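Local coordinates for protein ColD (PDB 3GR9) that uses pyridoxal phosphate to remove the C3'-hydroxyl of GDP-4-keto-6-deoxy-D-mannose in L-colitose biosynthesis, and is here engineered at two sites to work as an aminotransferase, at residues 62-67 / 247-252; 213-218 / 251-256. The protein carries 2 engineered substitutions. All coordinates share one frame; numbering follows the deposited sequence.

Contact 1 of 2, residues 62-67 / 247-252. With AKG (2-oxoglutaric acid), chain I.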
loop_
_atom_site.group_PDB
_atom_site.type_symbol
_atom_site.label_atom_id
_atom_site.label_comp_id
_atom_site.label_asym_id
_atom_site.label_seq_id
_atom_site.Cartn_x
_atom_site.Cartn_y
_atom_site.Cartn_z
ATOM N N ASN B 62 -3.556 -1.774 8.865
ATOM C CA ASN B 62 -4.806 -2.503 9.146
ATOM C C ASN B 62 -4.885 -3.681 8.189
ATOM O O ASN B 62 -5.264 -4.775 8.588
ATOM C CB ASN B 62 -6.082 -1.631 9.020
ATOM C CG ASN B 62 -6.304 -0.726 10.217
ATOM O OD1 ASN B 62 -5.528 -0.721 11.163
ATOM N ND2 ASN B 62 -7.357 0.066 10.162
ATOM N N LEU B 63 -4.500 -3.456 6.936
ATOM C CA LEU B 63 -4.467 -4.514 5.913
ATOM C C LEU B 63 -3.616 -5.670 6.404
ATOM O O LEU B 63 -4.014 -6.826 6.402
ATOM C CB LEU B 63 -3.818 -3.955 4.647
ATOM C CG LEU B 63 -3.631 -4.894 3.464
ATOM C CD1 LEU B 63 -4.871 -5.720 3.249
ATOM C CD2 LEU B 63 -3.343 -4.066 2.219
ATOM N N LEU B 64 -2.405 -5.322 6.804
ATOM C CA LEU B 64 -1.445 -6.251 7.334
ATOM C C LEU B 64 -1.909 -6.870 8.637
ATOM O O LEU B 64 -1.871 -8.102 8.799
ATOM C CB LEU B 64 -0.097 -5.558 7.470
ATOM C CG LEU B 64 0.768 -5.984 6.260
ATOM C CD1 LEU B 64 0.162 -5.697 4.853
ATOM C CD2 LEU B 64 2.155 -5.407 6.343
ATOM N N MET B 65 -2.477 -6.075 9.530
ATOM C CA MET B 65 -2.971 -6.679 10.755
ATOM C C MET B 65 -3.888 -7.849 10.440
ATOM O O MET B 65 -3.956 -8.852 11.135
ATOM C CB MET B 65 -3.850 -5.702 11.504
ATOM C CG MET B 65 -3.984 -6.261 12.903
ATOM S SD MET B 65 -4.961 -5.147 13.829
ATOM C CE MET B 65 -5.785 -4.419 12.331
ATOM N N ILE B 66 -4.670 -7.713 9.402
ATOM C CA ILE B 66 -5.594 -8.788 9.104
ATOM C C ILE B 66 -4.934 -9.894 8.322
ATOM O O ILE B 66 -4.951 -11.035 8.743
ATOM C CB ILE B 66 -6.795 -8.275 8.310
ATOM C CG1 ILE B 66 -7.947 -7.919 9.257
ATOM C CG2 ILE B 66 -7.203 -9.267 7.205
ATOM C CD1 ILE B 66 -7.523 -7.367 10.617
ATOM N N ALA B 67 -4.420 -9.563 7.149
ATOM C CA ALA B 67 -3.756 -10.570 6.322
ATOM C C ALA B 67 -2.965 -11.501 7.199
ATOM O O ALA B 67 -2.957 -12.720 7.012
ATOM C CB ALA B 67 -2.780 -9.931 5.364
ATOM N N PRO B 247 2.316 -14.521 0.283
ATOM C CA PRO B 247 1.707 -13.547 -0.650
ATOM C C PRO B 247 1.543 -12.267 0.155
ATOM O O PRO B 247 0.660 -12.137 1.011
ATOM C CB PRO B 247 0.345 -14.172 -1.033
ATOM C CG PRO B 247 0.184 -15.479 -0.160
ATOM C CD PRO B 247 1.338 -15.455 0.872
ATOM N N GLY B 248 2.431 -11.335 -0.100
ATOM C CA GLY B 248 2.427 -10.090 0.616
ATOM C C GLY B 248 2.099 -8.940 -0.288
ATOM O O GLY B 248 1.369 -9.062 -1.249
ATOM N N TYR B 249 2.687 -7.818 0.056
ATOM C CA TYR B 249 2.452 -6.571 -0.591
ATOM C C TYR B 249 3.756 -5.827 -0.561
ATOM O O TYR B 249 4.689 -6.250 0.094
ATOM C CB TYR B 249 1.451 -5.791 0.254
ATOM C CG TYR B 249 0.103 -6.431 0.408
ATOM C CD1 TYR B 249 -0.801 -6.421 -0.627
ATOM C CD2 TYR B 249 -0.273 -7.031 1.593
ATOM C CE1 TYR B 249 -2.034 -6.988 -0.499
ATOM C CE2 TYR B 249 -1.503 -7.609 1.738
ATOM C CZ TYR B 249 -2.388 -7.577 0.687
ATOM O OH TYR B 249 -3.613 -8.145 0.794
ATOM N N ASN B 250 3.825 -4.693 -1.240
ATOM C CA ASN B 250 4.968 -3.840 -1.020
ATOM C C ASN B 250 4.531 -2.646 -0.190
ATOM O O ASN B 250 4.270 -1.586 -0.744
ATOM C CB ASN B 250 5.655 -3.365 -2.293
ATOM C CG ASN B 250 6.577 -2.204 -2.029
ATOM O OD1 ASN B 250 6.642 -1.723 -0.913
ATOM N ND2 ASN B 250 7.287 -1.754 -3.035
ATOM N N VAL B 251 4.445 -2.823 1.127
ATOM C CA VAL B 251 4.020 -1.742 2.034
ATOM C C VAL B 251 5.009 -0.984 2.868
ATOM O O VAL B 251 4.657 -0.342 3.868
ATOM C CB VAL B 251 2.579 -1.781 2.574
ATOM C CG1 VAL B 251 1.625 -2.076 1.446
ATOM C CG2 VAL B 251 2.393 -2.728 3.787
ATOM N N ARG B 252 6.249 -1.067 2.395
ATOM C CA ARG B 252 7.418 -0.410 2.977
ATOM C C ARG B 252 7.200 1.085 3.187
ATOM O O ARG B 252 6.673 1.780 2.315
ATOM C CB ARG B 252 8.650 -0.624 2.068
ATOM C CG ARG B 252 9.235 -2.083 2.035
ATOM C CD ARG B 252 10.572 -2.055 1.345
ATOM N NE ARG B 252 10.405 -1.567 -0.013
ATOM C CZ ARG B 252 10.820 -2.225 -1.087
ATOM N NH1 ARG B 252 11.480 -3.367 -0.938
ATOM N NH2 ARG B 252 10.636 -1.722 -2.307
HETATM C C1 AKG I . 13.944 -6.608 -8.584
HETATM O O1 AKG I . 14.951 -6.725 -7.841
HETATM O O2 AKG I . 13.857 -7.272 -9.649
HETATM C C2 AKG I . 12.815 -5.739 -8.172
HETATM O O5 AKG I . 11.777 -5.805 -8.794
HETATM C C3 AKG I . 12.954 -4.831 -6.971
HETATM C C4 AKG I . 11.980 -5.232 -5.856
HETATM C C5 AKG I . 11.943 -4.154 -4.821
HETATM O O3 AKG I . 12.964 -4.064 -3.934
HETATM O O4 AKG I . 10.994 -3.311 -4.803
#
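Leu63 lies over one face of the Tyr249 ring, and the rest of the contact is arranged round that ring. Leu63 CD2 makes a CH-pi contact with the Tyr249 ring, 4.0 Å from the centroid and 14° off the normal, with the methyl displaced a little toward the rim. The other branch, Leu63 CD1, runs on to the phenol end and touches Tyr249 OH at 3.7 Å. Leu63 can do both because its CG is anti to the backbone N (chi1 178°), which sends the two methyls out from the helix to meet a tyrosine arriving from the opposite direction. Leu64, the next residue along, slides past the ring antiparallel to it: its CD1 meets Tyr249 CD2 obliquely at 3.5 Å. The second methyl, Leu64 CD2, ends tip to tip with Val251 CG2 at 3.7 Å, so one leucine bridges two residues of the loop. Ala67, one turn on from Leu63, closes the ring edge more loosely, with CB 4.5 Å from Tyr249 CE2.

All five touching residues are buried, and between the two segments the packing is apolar. The one polar tip in it, Tyr249 OH, is hydrogen-bonded to Tyr100 OH, so the buried hydroxyl has a partner beyond the apolar patch. Val55 of the edge strand 51-55 backs both Leu64 and Val251. Further along the loop, Asn250 ND2 hydrogen-bonds to two groups of the second subunit, its lysine-pyridoxal phosphate side chain and Glu196 OE1. Helix 58-71 thus seats a loop that reaches across the dimer interface to the partner's cofactor, consistent with the active sites built between subunits in the DegT/DnrJ/EryC1 aminotransferases.

Contact 2 of 2, residues 213-218 / 251-256. With AKG (2-oxoglutaric acid), chain I.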
loop_
_atom_site.group_PDB
_atom_site.type_symbol
_atom_site.label_atom_id
_atom_site.label_comp_id
_atom_site.label_asym_id
_atom_site.label_seq_id
_atom_site.Cartn_x
_atom_site.Cartn_y
_atom_site.Cartn_z
ATOM N N CYS B 213 7.752 -10.217 6.807
ATOM C CA CYS B 213 7.710 -10.862 5.519
ATOM C C CYS B 213 6.699 -10.242 4.613
ATOM O O CYS B 213 6.972 -9.978 3.443
ATOM C CB CYS B 213 7.375 -12.340 5.692
ATOM S SG CYS B 213 7.041 -13.302 4.158
ATOM N N ILE B 214 5.493 -10.095 5.131
ATOM C CA ILE B 214 4.453 -9.591 4.258
ATOM C C ILE B 214 4.449 -8.112 3.914
ATOM O O ILE B 214 3.803 -7.713 2.952
ATOM C CB ILE B 214 3.054 -10.174 4.507
ATOM C CG1 ILE B 214 2.407 -9.609 5.774
ATOM C CG2 ILE B 214 3.006 -11.698 4.418
ATOM C CD1 ILE B 214 0.980 -10.089 5.879
ATOM N N ARG B 215 5.181 -7.313 4.680
ATOM C CA ARG B 215 5.261 -5.876 4.394
ATOM C C ARG B 215 6.063 -5.644 3.115
ATOM O O ARG B 215 5.804 -4.636 2.401
ATOM C CB ARG B 215 6.035 -5.167 5.500
ATOM C CG ARG B 215 6.505 -3.769 5.112
ATOM C CD ARG B 215 7.108 -2.990 6.295
ATOM N NE ARG B 215 8.420 -3.502 6.694
ATOM C CZ ARG B 215 9.073 -3.101 7.783
ATOM N NH1 ARG B 215 8.539 -2.184 8.606
ATOM N NH2 ARG B 215 10.240 -3.632 8.047
ATOM N N ALA B 216 6.994 -6.562 2.810
ATOM C CA ALA B 216 7.830 -6.372 1.646
ATOM C C ALA B 216 7.981 -7.562 0.725
ATOM O O ALA B 216 8.942 -8.337 0.873
ATOM C CB ALA B 216 9.182 -5.922 2.104
ATOM N N HIS B 217 7.068 -7.693 -0.238
ATOM C CA HIS B 217 7.196 -8.736 -1.255
ATOM C C HIS B 217 7.082 -10.220 -0.864
ATOM O O HIS B 217 7.171 -11.077 -1.746
ATOM C CB HIS B 217 8.514 -8.504 -2.078
ATOM C CG HIS B 217 8.659 -7.104 -2.611
ATOM N ND1 HIS B 217 7.909 -6.636 -3.668
ATOM C CD2 HIS B 217 9.417 -6.056 -2.197
ATOM C CE1 HIS B 217 8.201 -5.366 -3.891
ATOM N NE2 HIS B 217 9.116 -4.990 -3.007
ATOM N N GLY B 218 6.925 -10.548 0.420
ATOM C CA GLY B 218 6.824 -11.967 0.822
ATOM C C GLY B 218 8.163 -12.704 0.623
ATOM O O GLY B 218 8.193 -13.923 0.489
ATOM N N VAL B 251 4.445 -2.823 1.127
ATOM C CA VAL B 251 4.020 -1.742 2.034
ATOM C C VAL B 251 5.009 -0.984 2.868
ATOM O O VAL B 251 4.657 -0.342 3.868
ATOM C CB VAL B 251 2.579 -1.781 2.574
ATOM C CG1 VAL B 251 1.625 -2.076 1.446
ATOM C CG2 VAL B 251 2.393 -2.728 3.787
ATOM N N ARG B 252 6.249 -1.067 2.395
ATOM C CA ARG B 252 7.418 -0.410 2.977
ATOM C C ARG B 252 7.200 1.085 3.187
ATOM O O ARG B 252 6.673 1.780 2.315
ATOM C CB ARG B 252 8.650 -0.624 2.068
ATOM C CG ARG B 252 9.235 -2.083 2.035
ATOM C CD ARG B 252 10.572 -2.055 1.345
ATOM N NE ARG B 252 10.405 -1.567 -0.013
ATOM C CZ ARG B 252 10.820 -2.225 -1.087
ATOM N NH1 ARG B 252 11.480 -3.367 -0.938
ATOM N NH2 ARG B 252 10.636 -1.722 -2.307
ATOM N N PRO B 253 7.651 1.576 4.344
ATOM C CA PRO B 253 7.538 2.985 4.648
ATOM C C PRO B 253 8.824 3.499 4.043
ATOM O O PRO B 253 9.676 2.694 3.634
ATOM C CB PRO B 253 7.596 3.027 6.182
ATOM C CG PRO B 253 7.237 1.672 6.624
ATOM C CD PRO B 253 7.787 0.772 5.574
ATOM N N LEU B 254 8.952 4.820 3.968
ATOM C CA LEU B 254 10.154 5.421 3.389
ATOM C C LEU B 254 11.097 5.910 4.487
ATOM O O LEU B 254 10.658 6.523 5.455
ATOM C CB LEU B 254 9.777 6.638 2.530
ATOM C CG LEU B 254 9.126 6.499 1.135
ATOM C CD1 LEU B 254 9.111 7.903 0.488
ATOM C CD2 LEU B 254 10.006 5.588 0.278
ATOM N N GLU B 255 12.398 5.704 4.317
ATOM C CA GLU B 255 13.368 6.193 5.291
ATOM C C GLU B 255 12.991 7.559 5.888
ATOM O O GLU B 255 12.931 7.719 7.095
ATOM C CB GLU B 255 14.765 6.199 4.665
ATOM C CG GLU B 255 15.875 6.143 5.676
ATOM C CD GLU B 255 16.028 4.768 6.260
ATOM O OE1 GLU B 255 14.999 4.137 6.632
ATOM O OE2 GLU B 255 17.199 4.325 6.350
ATOM N N MET B 256 12.698 8.544 5.038
ATOM C CA MET B 256 12.280 9.884 5.502
ATOM C C MET B 256 11.225 9.815 6.620
ATOM O O MET B 256 11.313 10.553 7.621
ATOM C CB MET B 256 11.789 10.807 4.360
ATOM C CG MET B 256 12.951 11.542 3.694
ATOM S SD MET B 256 12.566 12.363 2.149
ATOM C CE MET B 256 14.266 13.142 1.790
HETATM C C1 AKG I . 13.944 -6.608 -8.584
HETATM O O1 AKG I . 14.951 -6.725 -7.841
HETATM O O2 AKG I . 13.857 -7.272 -9.649
HETATM C C2 AKG I . 12.815 -5.739 -8.172
HETATM O O5 AKG I . 11.777 -5.805 -8.794
HETATM C C3 AKG I . 12.954 -4.831 -6.971
HETATM C C4 AKG I . 11.980 -5.232 -5.856
HETATM C C5 AKG I . 11.943 -4.154 -4.821
HETATM O O3 AKG I . 12.964 -4.064 -3.934
HETATM O O4 AKG I . 10.994 -3.311 -4.803
#
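Arg252 and His217 converge on one carboxylate oxygen of the bound 2-oxoglutarate, O4. Arg252 NH2 hydrogen-bonds to O4 at 3.0 Å with an N-H...O angle of 163°, while His217 NE2 lies 3.1 Å from the same O4. A second, weak bond runs from Arg252 NH1 to O3 at 3.4 Å, and the carboxylate carbon sits in the guanidinium plane, at its edge. His217 comes in across the arginine, its ring plane turned 63° from the guanidinium; Arg252 NH1 meets the edge of the imidazole 3.5 Å from NE2, and C4 of the ligand lies over a face of that ring. The arginine chain bends at chi3 (-60°), which turns its head toward the ligand, and lower down its CG packs on Ala216 CB at 3.8 Å.

At the base, Val251 N donates to Arg215 O at 2.6 Å, joining the two segments through the backbone. Arg215 keeps its charge for other partners, Met54 O and Glu40 OE2, and lends its aliphatic part instead: the Arg215 side chain crosses Pro253 at about a right angle, with CD 3.9 Å from Pro253 CD.

Arg252 NE has a salt bridge to Glu196 OE2 of the second subunit, and the two carboxylates, of glutamate and ligand, probably stabilise the positive charge of Arg252. Arg333 NH1 of the second subunit also hydrogen-bonds to the ligand, so 2-oxoglutarate is held in a site shared between subunits, by Arg252 and His217 of this chain and an arginine of the other.

Overall arrangement
The chain leaves edge strand 51-55 and enters helix 58-71, whose 62-67 stretch waits some 180 residues for its partner. Most of the central mixed sheet is built in that interval before helix 205-215 supplies segment 213-218. The loop ahead of helix 255-286 then closes both: contact 1 with 247-252 ends the long loop, and contact 2, starting within it, ends on 251-256, sharing Val251 and Arg252 and running four residues further. Their centres are about 9 Å apart. Probable backbone hydrogen bonds of Tyr249 with Ile214 and His217 join them, tying helix 58-71, helix 205-215 and the loop before 255-286 together beside strand 51-55; both contacts touch the second subunit.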